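Local coordinates for protein periplasmic beta-glucosidase (Pseudomonas aeruginosa, PDB 6R5N) that probably hydrolyses terminal, non-reducing beta-D-glucosyl residues from beta-glucosides in the periplasm, releasing beta-D-glucose, as a member of glycosyl hydrolase family 3, at residues L74-D79 / G118-F123; K176-Y181 / D203-Y208; R188-V193 / H485-R490. All blocks are in the same frame, centred on the assembly; numbering follows the deposited sequence.

Overall arrangement
All three contacts meet around one molecule of 1-deoxynojirimycin. Contacts 1 and 2 belong to the parallel barrel sheet of the family 3 N-terminal domain. They reach neighbouring strands, 121-122 and 172-178, and their centres are 22 Å apart. A salt bridge from D79 to K176 joins them. Along the chain, contact 1 lies wholly before contact 2. Contact 3 pairs a loop after strand 172-178 with a loop of the C-terminal domain region, 292 residues later. Its segments alternate with those of contact 2, whose centre is 16 Å away, and Y181 meets D189 and Y190. The sugar site is thus built from barrel strand ends and approached by a loop of the C-terminal domain.

Contact 1 of 3, residues L74-D79 / G118-F123; sequences LFHAYD and GLDMSF. With NOJ (1-deoxynojirimycin), chain D.
The F75 ring meets M121 obliquely. M121 CE makes an off-centre CH-pi contact with the F75 ring, 4.1 Å from its centroid, and SD lies further to the side in a Met-aromatic contact. The bend of M121 at chi3 (-68°) turns CE toward the phenyl group. The F123 ring has D79 OD1 at its edge, in plane, and its CZ packs on A77 CB at 3.5 Å. Y78 CB rests against L119 CD1 on the face of the sheet opposite A77 and M121.

Strands 75-78 and 121-122 run parallel as neighbours in the barrel sheet. Y78 N bonds to M121 O at 3.2 Å, and F123 N to Y78 O at 2.9 Å. D120 N reaches H76 O in the carbonyl plane, while M121 N adds a weak bond to the same oxygen. D120 OD2 takes the H76 amide at 2.9 Å through its anti lone pair, and OD1 forms a salt bridge with R333. A water links OD2 to H76 ND1.

D79 follows directly after strand 75-78 and reaches the inhibitor. Its OD1 accepts from O4 of 1-deoxynojirimycin at 2.6 Å and its OD2 from O6 at 2.5 Å. The two hydroxyls, with K176 NZ at OD1, probably fix the rotation of the carboxylate.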
loop_
_atom_site.group_PDB
_atom_site.type_symbol
_atom_site.label_atom_id
_atom_site.label_comp_id
_atom_site.label_asym_id
_atom_site.label_seq_id
_atom_site.Cartn_x
_atom_site.Cartn_y
_atom_site.Cartn_z
ATOM N N LEU A 74 -26.406 -11.532 33.259
ATOM C CA LEU A 74 -25.457 -10.786 32.388
ATOM C C LEU A 74 -24.242 -11.669 32.119
ATOM O O LEU A 74 -23.943 -12.524 32.964
ATOM C CB LEU A 74 -24.982 -9.517 33.108
ATOM C CG LEU A 74 -26.068 -8.499 33.418
ATOM C CD1 LEU A 74 -25.572 -7.513 34.454
ATOM C CD2 LEU A 74 -26.502 -7.785 32.145
ATOM N N PHE A 75 -23.539 -11.435 31.019
ATOM C CA PHE A 75 -22.116 -11.831 30.916
ATOM C C PHE A 75 -21.288 -10.540 30.946
ATOM O O PHE A 75 -21.802 -9.482 30.588
ATOM C CB PHE A 75 -21.879 -12.803 29.752
ATOM C CG PHE A 75 -21.844 -12.210 28.370
ATOM C CD1 PHE A 75 -20.790 -11.406 27.972
ATOM C CD2 PHE A 75 -22.848 -12.497 27.446
ATOM C CE1 PHE A 75 -20.742 -10.898 26.679
ATOM C CE2 PHE A 75 -22.810 -11.959 26.167
ATOM C CZ PHE A 75 -21.755 -11.163 25.789
ATOM N N HIS A 76 -20.061 -10.637 31.436
ATOM C CA HIS A 76 -19.108 -9.512 31.583
ATOM C C HIS A 76 -17.871 -9.781 30.728
ATOM O O HIS A 76 -17.287 -10.879 30.842
ATOM C CB HIS A 76 -18.760 -9.300 33.044
ATOM C CG HIS A 76 -19.888 -8.696 33.806
ATOM N ND1 HIS A 76 -20.975 -9.444 34.227
ATOM C CD2 HIS A 76 -20.093 -7.435 34.229
ATOM C CE1 HIS A 76 -21.813 -8.656 34.869
ATOM N NE2 HIS A 76 -21.288 -7.417 34.886
ATOM N N ALA A 77 -17.488 -8.814 29.907
ATOM C CA ALA A 77 -16.376 -8.987 28.958
ATOM C C ALA A 77 -15.356 -7.877 29.175
ATOM O O ALA A 77 -15.681 -6.889 29.828
ATOM C CB ALA A 77 -16.921 -9.009 27.553
ATOM N N TYR A 78 -14.159 -8.089 28.664
ATOM C CA TYR A 78 -13.011 -7.167 28.775
ATOM C C TYR A 78 -12.008 -7.497 27.681
ATOM O O TYR A 78 -12.071 -8.575 27.097
ATOM C CB TYR A 78 -12.368 -7.334 30.151
ATOM C CG TYR A 78 -11.455 -6.220 30.595
ATOM C CD1 TYR A 78 -11.705 -4.890 30.273
ATOM C CD2 TYR A 78 -10.368 -6.495 31.411
ATOM C CE1 TYR A 78 -10.891 -3.866 30.744
ATOM C CE2 TYR A 78 -9.547 -5.483 31.897
ATOM C CZ TYR A 78 -9.794 -4.171 31.543
ATOM O OH TYR A 78 -8.961 -3.192 32.011
ATOM N N ASP A 79 -11.109 -6.563 27.428
ATOM C CA ASP A 79 -9.986 -6.708 26.483
ATOM C C ASP A 79 -8.807 -7.319 27.246
ATOM O O ASP A 79 -7.883 -6.571 27.636
ATOM C CB ASP A 79 -9.687 -5.352 25.853
ATOM C CG ASP A 79 -10.829 -4.869 24.979
ATOM O OD1 ASP A 79 -10.963 -5.435 23.880
ATOM O OD2 ASP A 79 -11.599 -3.955 25.422
ATOM N N GLY A 118 -14.224 -12.355 38.010
ATOM C CA GLY A 118 -15.654 -12.402 37.637
ATOM C C GLY A 118 -15.933 -12.307 36.147
ATOM O O GLY A 118 -17.128 -12.319 35.779
ATOM N N LEU A 119 -14.910 -12.178 35.294
ATOM C CA LEU A 119 -15.131 -11.963 33.840
ATOM C C LEU A 119 -15.460 -13.307 33.172
ATOM O O LEU A 119 -14.834 -14.326 33.548
ATOM C CB LEU A 119 -13.893 -11.311 33.226
ATOM C CG LEU A 119 -13.696 -9.845 33.594
ATOM C CD1 LEU A 119 -12.262 -9.423 33.355
ATOM C CD2 LEU A 119 -14.664 -8.959 32.815
ATOM N N ASP A 120 -16.394 -13.300 32.215
ATOM C CA ASP A 120 -16.846 -14.496 31.450
ATOM C C ASP A 120 -16.238 -14.542 30.042
ATOM O O ASP A 120 -16.305 -15.628 29.413
ATOM C CB ASP A 120 -18.357 -14.495 31.279
ATOM C CG ASP A 120 -19.098 -14.290 32.588
ATOM O OD1 ASP A 120 -18.970 -15.162 33.489
ATOM O OD2 ASP A 120 -19.753 -13.238 32.721
ATOM N N MET A 121 -15.722 -13.414 29.535
ATOM C CA MET A 121 -15.369 -13.289 28.093
ATOM C C MET A 121 -14.225 -12.304 27.898
ATOM O O MET A 121 -14.178 -11.266 28.597
ATOM C CB MET A 121 -16.568 -12.820 27.276
ATOM C CG MET A 121 -16.253 -12.563 25.796
ATOM S SD MET A 121 -17.708 -11.914 24.899
ATOM C CE MET A 121 -18.770 -13.354 24.932
ATOM N N SER A 122 -13.321 -12.624 26.981
ATOM C CA SER A 122 -12.330 -11.649 26.474
ATOM C C SER A 122 -12.623 -11.384 25.005
ATOM O O SER A 122 -12.946 -12.344 24.259
ATOM C CB SER A 122 -10.905 -12.074 26.641
ATOM O OG SER A 122 -10.042 -11.027 26.204
ATOM N N PHE A 123 -12.505 -10.115 24.639
ATOM C CA PHE A 123 -12.389 -9.635 23.244
ATOM C C PHE A 123 -10.974 -9.949 22.758
ATOM O O PHE A 123 -10.147 -9.043 22.558
ATOM C CB PHE A 123 -12.751 -8.158 23.181
ATOM C CG PHE A 123 -14.143 -7.844 23.669
ATOM C CD1 PHE A 123 -15.206 -8.698 23.421
ATOM C CD2 PHE A 123 -14.385 -6.674 24.351
ATOM C CE1 PHE A 123 -16.491 -8.380 23.821
ATOM C CE2 PHE A 123 -15.673 -6.359 24.760
ATOM C CZ PHE A 123 -16.725 -7.210 24.500
HETATM C C1 NOJ D . -12.441 -1.070 20.090
HETATM C C2 NOJ D . -11.510 -2.125 19.500
HETATM O O2 NOJ D . -11.534 -1.948 18.112
HETATM C C3 NOJ D . -11.688 -3.567 20.006
HETATM O O3 NOJ D . -10.448 -4.236 19.808
HETATM C C4 NOJ D . -12.227 -3.610 21.469
HETATM O O4 NOJ D . -12.474 -4.961 21.807
HETATM C C5 NOJ D . -13.504 -2.761 21.662
HETATM N N5 NOJ D . -13.368 -1.386 21.154
HETATM C C6 NOJ D . -13.959 -2.621 23.134
HETATM O O6 NOJ D . -12.923 -2.292 24.054
HETATM O O HOH W 1 -21.014 -12.236 34.743
#

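Contact 2 of 3, residues K176-Y181 / D203-Y208; sequences KHFALY and DYLPPY. With NOJ (1-deoxynojirimycin), chain D.
F178 turns the edge of its ring toward the face of Y208. The pair is an offset edge-to-face stack, with centroids 5.4 Å apart and planes at 72°. Within this pair the nearest atoms are F178 CD1 and Y208 CG, 3.6 Å apart. F178 CG stands anti to the backbone N (chi1 -173°), which carries the ring beside the tyrosine. Y208 CE2 meets A179 CB, and the Y208 hydroxyl arrives at the L180 amide. L180 N donates to Y208 OH at 3.1 Å, with an angle of 155° at the hydrogen. The hydroxyl has its main partner in D128 OD1. The side chains of L180 and Y204 cross at about a right angle, and CD2 of the leucine sits 3.4 Å from CB of the tyrosine.

These residues join the C-terminal end of barrel strand 172-178 to helices 197-204 and 206-213, which come next in the chain. The peptide bonds before H177, in the strand, and before A179, just at its end, are both cis.

The H177 ring is sandwiched, with Y181 CD2 over one face near the rim and K176 CG over the centre of the other. Its NE2 shares a hydrogen bond of 2.8 Å with O3 of 1-deoxynojirimycin, and D128 holds ND1. The extended K176 chain brings NZ to the same O3 at 2.9 Å and to O4, and NZ also bonds to F123 O.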
loop_
_atom_site.group_PDB
_atom_site.type_symbol
_atom_site.label_atom_id
_atom_site.label_comp_id
_atom_site.label_asym_id
_atom_site.label_seq_id
_atom_site.Cartn_x
_atom_site.Cartn_y
_atom_site.Cartn_z
ATOM N N LYS A 176 -11.302 -11.561 17.116
ATOM C CA LYS A 176 -11.470 -10.255 16.445
ATOM C C LYS A 176 -10.288 -10.094 15.497
ATOM O O LYS A 176 -9.302 -10.813 15.635
ATOM C CB LYS A 176 -11.600 -9.154 17.508
ATOM C CG LYS A 176 -10.345 -8.869 18.320
ATOM C CD LYS A 176 -10.606 -7.945 19.483
ATOM C CE LYS A 176 -9.361 -7.387 20.143
ATOM N NZ LYS A 176 -9.743 -6.588 21.345
ATOM N N HIS A 177 -10.373 -9.170 14.530
ATOM C CA HIS A 177 -11.552 -8.406 14.185
ATOM C C HIS A 177 -12.029 -8.881 12.820
ATOM O O HIS A 177 -11.272 -8.709 11.841
ATOM C CB HIS A 177 -11.240 -6.923 14.125
ATOM C CG HIS A 177 -10.633 -6.351 15.351
ATOM N ND1 HIS A 177 -9.287 -6.442 15.588
ATOM C CD2 HIS A 177 -11.192 -5.671 16.382
ATOM C CE1 HIS A 177 -9.023 -5.790 16.717
ATOM N NE2 HIS A 177 -10.185 -5.333 17.243
ATOM N N PHE A 178 -13.191 -9.521 12.766
ATOM C CA PHE A 178 -13.664 -10.245 11.550
ATOM C C PHE A 178 -14.258 -9.214 10.585
ATOM O O PHE A 178 -15.328 -8.697 10.863
ATOM C CB PHE A 178 -14.648 -11.325 11.987
ATOM C CG PHE A 178 -15.103 -12.251 10.896
ATOM C CD1 PHE A 178 -14.199 -13.059 10.231
ATOM C CD2 PHE A 178 -16.439 -12.350 10.566
ATOM C CE1 PHE A 178 -14.626 -13.957 9.261
ATOM C CE2 PHE A 178 -16.862 -13.256 9.604
ATOM C CZ PHE A 178 -15.950 -14.029 8.932
ATOM N N ALA A 179 -13.566 -8.826 9.501
ATOM C CA ALA A 179 -12.342 -9.426 8.985
ATOM C C ALA A 179 -11.482 -8.374 8.276
ATOM O O ALA A 179 -12.033 -7.375 7.822
ATOM C CB ALA A 179 -12.693 -10.524 8.008
ATOM N N LEU A 180 -10.197 -8.678 8.119
ATOM C CA LEU A 180 -9.216 -8.006 7.204
ATOM C C LEU A 180 -8.787 -6.638 7.755
ATOM O O LEU A 180 -8.192 -5.851 6.985
ATOM C CB LEU A 180 -9.828 -7.812 5.816
ATOM C CG LEU A 180 -10.522 -9.019 5.181
ATOM C CD1 LEU A 180 -10.815 -8.733 3.714
ATOM C CD2 LEU A 180 -9.698 -10.290 5.320
ATOM N N TYR A 181 -9.063 -6.370 9.027
ATOM C CA TYR A 181 -8.900 -5.061 9.700
ATOM C C TYR A 181 -7.457 -4.532 9.540
ATOM O O TYR A 181 -7.269 -3.322 9.294
ATOM C CB TYR A 181 -9.386 -5.229 11.144
ATOM C CG TYR A 181 -9.348 -4.000 12.011
ATOM C CD1 TYR A 181 -9.716 -2.753 11.545
ATOM C CD2 TYR A 181 -9.000 -4.108 13.350
ATOM C CE1 TYR A 181 -9.663 -1.637 12.372
ATOM C CE2 TYR A 181 -8.965 -3.014 14.193
ATOM C CZ TYR A 181 -9.275 -1.762 13.703
ATOM O OH TYR A 181 -9.202 -0.677 14.539
ATOM N N ASP A 203 -4.806 -15.978 2.581
ATOM C CA ASP A 203 -3.852 -15.308 3.508
ATOM C C ASP A 203 -4.545 -14.634 4.699
ATOM O O ASP A 203 -3.946 -14.601 5.764
ATOM C CB ASP A 203 -2.996 -14.287 2.759
ATOM C CG ASP A 203 -2.216 -14.883 1.602
ATOM O OD1 ASP A 203 -1.874 -16.081 1.681
ATOM O OD2 ASP A 203 -1.979 -14.143 0.621
ATOM N N TYR A 204 -5.729 -14.060 4.542
ATOM C CA TYR A 204 -6.271 -13.146 5.587
ATOM C C TYR A 204 -7.387 -13.817 6.384
ATOM O O TYR A 204 -7.530 -13.489 7.583
ATOM C CB TYR A 204 -6.731 -11.816 4.975
ATOM C CG TYR A 204 -5.610 -10.845 4.736
ATOM C CD1 TYR A 204 -4.802 -10.927 3.608
ATOM C CD2 TYR A 204 -5.338 -9.858 5.662
ATOM C CE1 TYR A 204 -3.734 -10.064 3.424
ATOM C CE2 TYR A 204 -4.312 -8.960 5.467
ATOM C CZ TYR A 204 -3.501 -9.070 4.357
ATOM O OH TYR A 204 -2.486 -8.180 4.255
ATOM N N LEU A 205 -8.196 -14.670 5.755
ATOM C CA LEU A 205 -9.358 -15.304 6.438
ATOM C C LEU A 205 -8.971 -16.505 7.318
ATOM O O LEU A 205 -9.650 -16.747 8.329
ATOM C CB LEU A 205 -10.439 -15.695 5.416
ATOM C CG LEU A 205 -11.222 -14.540 4.799
ATOM C CD1 LEU A 205 -12.140 -15.048 3.693
ATOM C CD2 LEU A 205 -12.027 -13.787 5.841
ATOM N N PRO A 206 -7.954 -17.335 6.997
ATOM C CA PRO A 206 -7.746 -18.562 7.764
ATOM C C PRO A 206 -7.608 -18.401 9.288
ATOM O O PRO A 206 -8.044 -19.283 10.008
ATOM C CB PRO A 206 -6.482 -19.179 7.127
ATOM C CG PRO A 206 -6.570 -18.705 5.698
ATOM C CD PRO A 206 -7.079 -17.275 5.811
ATOM N N PRO A 207 -7.017 -17.320 9.862
ATOM C CA PRO A 207 -6.967 -17.199 11.324
ATOM C C PRO A 207 -8.344 -17.149 12.006
ATOM O O PRO A 207 -8.491 -17.669 13.085
ATOM C CB PRO A 207 -6.195 -15.891 11.541
ATOM C CG PRO A 207 -5.390 -15.708 10.262
ATOM C CD PRO A 207 -6.304 -16.235 9.174
ATOM N N TYR A 208 -9.327 -16.491 11.388
ATOM C CA TYR A 208 -10.698 -16.417 11.946
ATOM C C TYR A 208 -11.342 -17.806 11.867
ATOM O O TYR A 208 -12.008 -18.215 12.835
ATOM C CB TYR A 208 -11.532 -15.351 11.248
ATOM C CG TYR A 208 -10.848 -14.020 11.066
ATOM C CD1 TYR A 208 -10.644 -13.150 12.126
ATOM C CD2 TYR A 208 -10.424 -13.620 9.804
ATOM C CE1 TYR A 208 -9.999 -11.937 11.931
ATOM C CE2 TYR A 208 -9.801 -12.406 9.595
ATOM C CZ TYR A 208 -9.606 -11.546 10.657
ATOM O OH TYR A 208 -8.962 -10.358 10.422
HETATM C C1 NOJ D . -12.441 -1.070 20.090
HETATM C C2 NOJ D . -11.510 -2.125 19.500
HETATM O O2 NOJ D . -11.534 -1.948 18.112
HETATM C C3 NOJ D . -11.688 -3.567 20.006
HETATM O O3 NOJ D . -10.448 -4.236 19.808
HETATM C C4 NOJ D . -12.227 -3.610 21.469
HETATM O O4 NOJ D . -12.474 -4.961 21.807
HETATM C C5 NOJ D . -13.504 -2.761 21.662
HETATM N N5 NOJ D . -13.368 -1.386 21.154
HETATM C C6 NOJ D . -13.959 -2.621 23.134
HETATM O O6 NOJ D . -12.923 -2.292 24.054
#

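Contact 3 of 3, residues R188-V193 / H485-R490; sequences RDYNTV and HEASSR. With NOJ (1-deoxynojirimycin), chain D.
Two type II beta turns, R188 to N191 and H485 to S488, face each other, with the CA atoms of D189 and A487 5.2 Å apart. D189 and Y190 occupy the middle of the first turn, E486 and A487 the middle of the second.

D189 points its carboxylate at the second turn. D189 OD2 accepts from A487 N at 2.7 Å through its anti lone pair. The other oxygen, OD1, accepts from W135 NE1 and has a weak bond with Y181 OH. D189 CG also lies over the centre of the Y190 ring, 3.9 Å above its plane. Y190 reaches E486 with its hydroxyl. Y190 OH donates to E486 OE2 at 2.6 Å, and the carboxylate is met on its anti side, 21° out of its plane. OE2 lies at the edge of the ring, in plane. The two side chains cross at about a right angle, with ring and carboxylate planes 75° apart. E486 CG is anti to the backbone N (chi1 176°), and the extended chain projects the carboxylate to the sugar site. There OE1 is 3.6 Å from C1 of 1-deoxynojirimycin. A487 CB sits 3.6 Å from Y190 OH. S489 OG takes only a weak bond from D189 N and has a stronger partner in G187 O.

The second subunit covers this junction. R188 bonds to Y599 and P575 of the second subunit, and D189 O accepts from S597 of the second subunit.

The contact therefore ties the N-terminal barrel loop to the C-terminal domain beside the ligand and at the dimer interface. The Y190 bond probably helps to orient E486, with OE1 toward the inhibitor.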
loop_
_atom_site.group_PDB
_atom_site.type_symbol
_atom_site.label_atom_id
_atom_site.label_comp_id
_atom_site.label_asym_id
_atom_site.label_seq_id
_atom_site.Cartn_x
_atom_site.Cartn_y
_atom_site.Cartn_z
ATOM N N ARG A 188 -3.533 3.401 8.056
ATOM C CA ARG A 188 -4.364 4.343 8.829
ATOM C C ARG A 188 -5.449 3.522 9.497
ATOM O O ARG A 188 -6.133 2.786 8.775
ATOM C CB ARG A 188 -4.921 5.456 7.929
ATOM C CG ARG A 188 -3.840 6.403 7.435
ATOM C CD ARG A 188 -4.358 7.592 6.641
ATOM N NE ARG A 188 -4.959 7.271 5.347
ATOM C CZ ARG A 188 -4.340 7.195 4.155
ATOM N NH1 ARG A 188 -3.029 7.342 4.015
ATOM N NH2 ARG A 188 -5.068 6.977 3.069
ATOM N N ASP A 189 -5.630 3.672 10.801
ATOM C CA ASP A 189 -6.633 2.844 11.508
ATOM C C ASP A 189 -8.006 3.121 10.895
ATOM O O ASP A 189 -8.269 4.255 10.524
ATOM C CB ASP A 189 -6.609 3.028 13.027
ATOM C CG ASP A 189 -6.952 1.758 13.793
ATOM O OD1 ASP A 189 -7.527 0.781 13.180
ATOM O OD2 ASP A 189 -6.664 1.741 15.004
ATOM N N TYR A 190 -8.837 2.082 10.814
ATOM C CA TYR A 190 -10.265 2.137 10.430
ATOM C C TYR A 190 -10.403 2.285 8.910
ATOM O O TYR A 190 -11.573 2.317 8.429
ATOM C CB TYR A 190 -10.950 3.302 11.141
ATOM C CG TYR A 190 -10.690 3.415 12.621
ATOM C CD1 TYR A 190 -10.915 2.360 13.487
ATOM C CD2 TYR A 190 -10.212 4.604 13.163
ATOM C CE1 TYR A 190 -10.687 2.480 14.853
ATOM C CE2 TYR A 190 -10.003 4.747 14.520
ATOM C CZ TYR A 190 -10.235 3.683 15.376
ATOM O OH TYR A 190 -10.022 3.861 16.727
ATOM N N ASN A 191 -9.278 2.321 8.176
ATOM C CA ASN A 191 -9.318 2.723 6.753
ATOM C C ASN A 191 -9.730 1.532 5.867
ATOM O O ASN A 191 -9.648 0.391 6.270
ATOM C CB ASN A 191 -8.022 3.383 6.298
ATOM C CG ASN A 191 -8.223 4.256 5.077
ATOM O OD1 ASN A 191 -9.350 4.706 4.820
ATOM N ND2 ASN A 191 -7.153 4.481 4.309
ATOM N N THR A 192 -10.243 1.876 4.698
ATOM C CA THR A 192 -10.553 1.011 3.537
ATOM C C THR A 192 -9.656 -0.231 3.429
ATOM O O THR A 192 -8.392 -0.101 3.423
ATOM C CB THR A 192 -10.422 1.865 2.271
ATOM O OG1 THR A 192 -11.204 3.029 2.519
ATOM C CG2 THR A 192 -10.879 1.144 1.025
ATOM N N VAL A 193 -10.291 -1.388 3.239
ATOM C CA VAL A 193 -9.601 -2.642 2.873
ATOM C C VAL A 193 -10.149 -3.124 1.535
ATOM O O VAL A 193 -11.380 -3.273 1.367
ATOM C CB VAL A 193 -9.720 -3.726 3.956
ATOM C CG1 VAL A 193 -9.043 -4.991 3.499
ATOM C CG2 VAL A 193 -9.135 -3.268 5.296
ATOM N N HIS A 485 -0.824 1.539 19.257
ATOM C CA HIS A 485 -2.093 1.584 20.012
ATOM C C HIS A 485 -3.223 1.709 18.990
ATOM O O HIS A 485 -2.929 2.140 17.830
ATOM C CB HIS A 485 -1.941 2.751 20.977
ATOM C CG HIS A 485 -3.057 3.003 21.937
ATOM N ND1 HIS A 485 -4.282 3.536 21.545
ATOM C CD2 HIS A 485 -3.082 2.936 23.292
ATOM C CE1 HIS A 485 -5.043 3.723 22.606
ATOM N NE2 HIS A 485 -4.317 3.384 23.699
ATOM N N GLU A 486 -4.458 1.376 19.354
ATOM C CA GLU A 486 -5.619 1.697 18.485
ATOM C C GLU A 486 -5.522 3.175 18.097
ATOM O O GLU A 486 -5.313 4.009 19.006
ATOM C CB GLU A 486 -6.964 1.437 19.173
ATOM C CG GLU A 486 -8.162 1.853 18.341
ATOM C CD GLU A 486 -9.505 1.609 19.010
ATOM O OE1 GLU A 486 -9.500 1.052 20.125
ATOM O OE2 GLU A 486 -10.564 2.021 18.424
ATOM N N ALA A 487 -5.684 3.481 16.810
ATOM C CA ALA A 487 -5.770 4.857 16.254
ATOM C C ALA A 487 -4.437 5.618 16.387
ATOM O O ALA A 487 -4.464 6.857 16.282
ATOM C CB ALA A 487 -6.881 5.641 16.941
ATOM N N SER A 488 -3.313 4.942 16.567
ATOM C CA SER A 488 -1.980 5.594 16.610
ATOM C C SER A 488 -1.148 5.086 15.428
ATOM O O SER A 488 -0.186 4.296 15.650
ATOM C CB SER A 488 -1.290 5.387 17.946
ATOM O OG SER A 488 -1.934 6.135 18.973
ATOM N N SER A 489 -1.499 5.531 14.225
ATOM C CA SER A 489 -0.765 5.157 12.985
ATOM C C SER A 489 0.415 6.112 12.792
ATOM O O SER A 489 0.251 7.310 13.042
ATOM C CB SER A 489 -1.687 5.109 11.819
ATOM O OG SER A 489 -2.660 4.119 12.048
ATOM N N ARG A 490 1.577 5.583 12.410
ATOM C CA ARG A 490 2.833 6.367 12.261
ATOM C C ARG A 490 3.196 6.489 10.781
ATOM O O ARG A 490 2.962 5.533 10.020
ATOM C CB ARG A 490 3.988 5.700 13.010
ATOM C CG ARG A 490 3.905 5.795 14.520
ATOM C CD ARG A 490 5.183 5.350 15.207
ATOM N NE ARG A 490 6.278 6.329 15.108
ATOM C CZ ARG A 490 7.566 6.012 15.209
ATOM N NH1 ARG A 490 7.934 4.755 15.423
ATOM N NH2 ARG A 490 8.482 6.951 15.102
HETATM C C1 NOJ D . -12.441 -1.070 20.090
HETATM C C2 NOJ D . -11.510 -2.125 19.500
HETATM O O2 NOJ D . -11.534 -1.948 18.112
HETATM C C3 NOJ D . -11.688 -3.567 20.006
HETATM O O3 NOJ D . -10.448 -4.236 19.808
HETATM C C4 NOJ D . -12.227 -3.610 21.469
HETATM O O4 NOJ D . -12.474 -4.961 21.807
HETATM C C5 NOJ D . -13.504 -2.761 21.662
HETATM N N5 NOJ D . -13.368 -1.386 21.154
HETATM C C6 NOJ D . -13.959 -2.621 23.134
HETATM O O6 NOJ D . -12.923 -2.292 24.054
#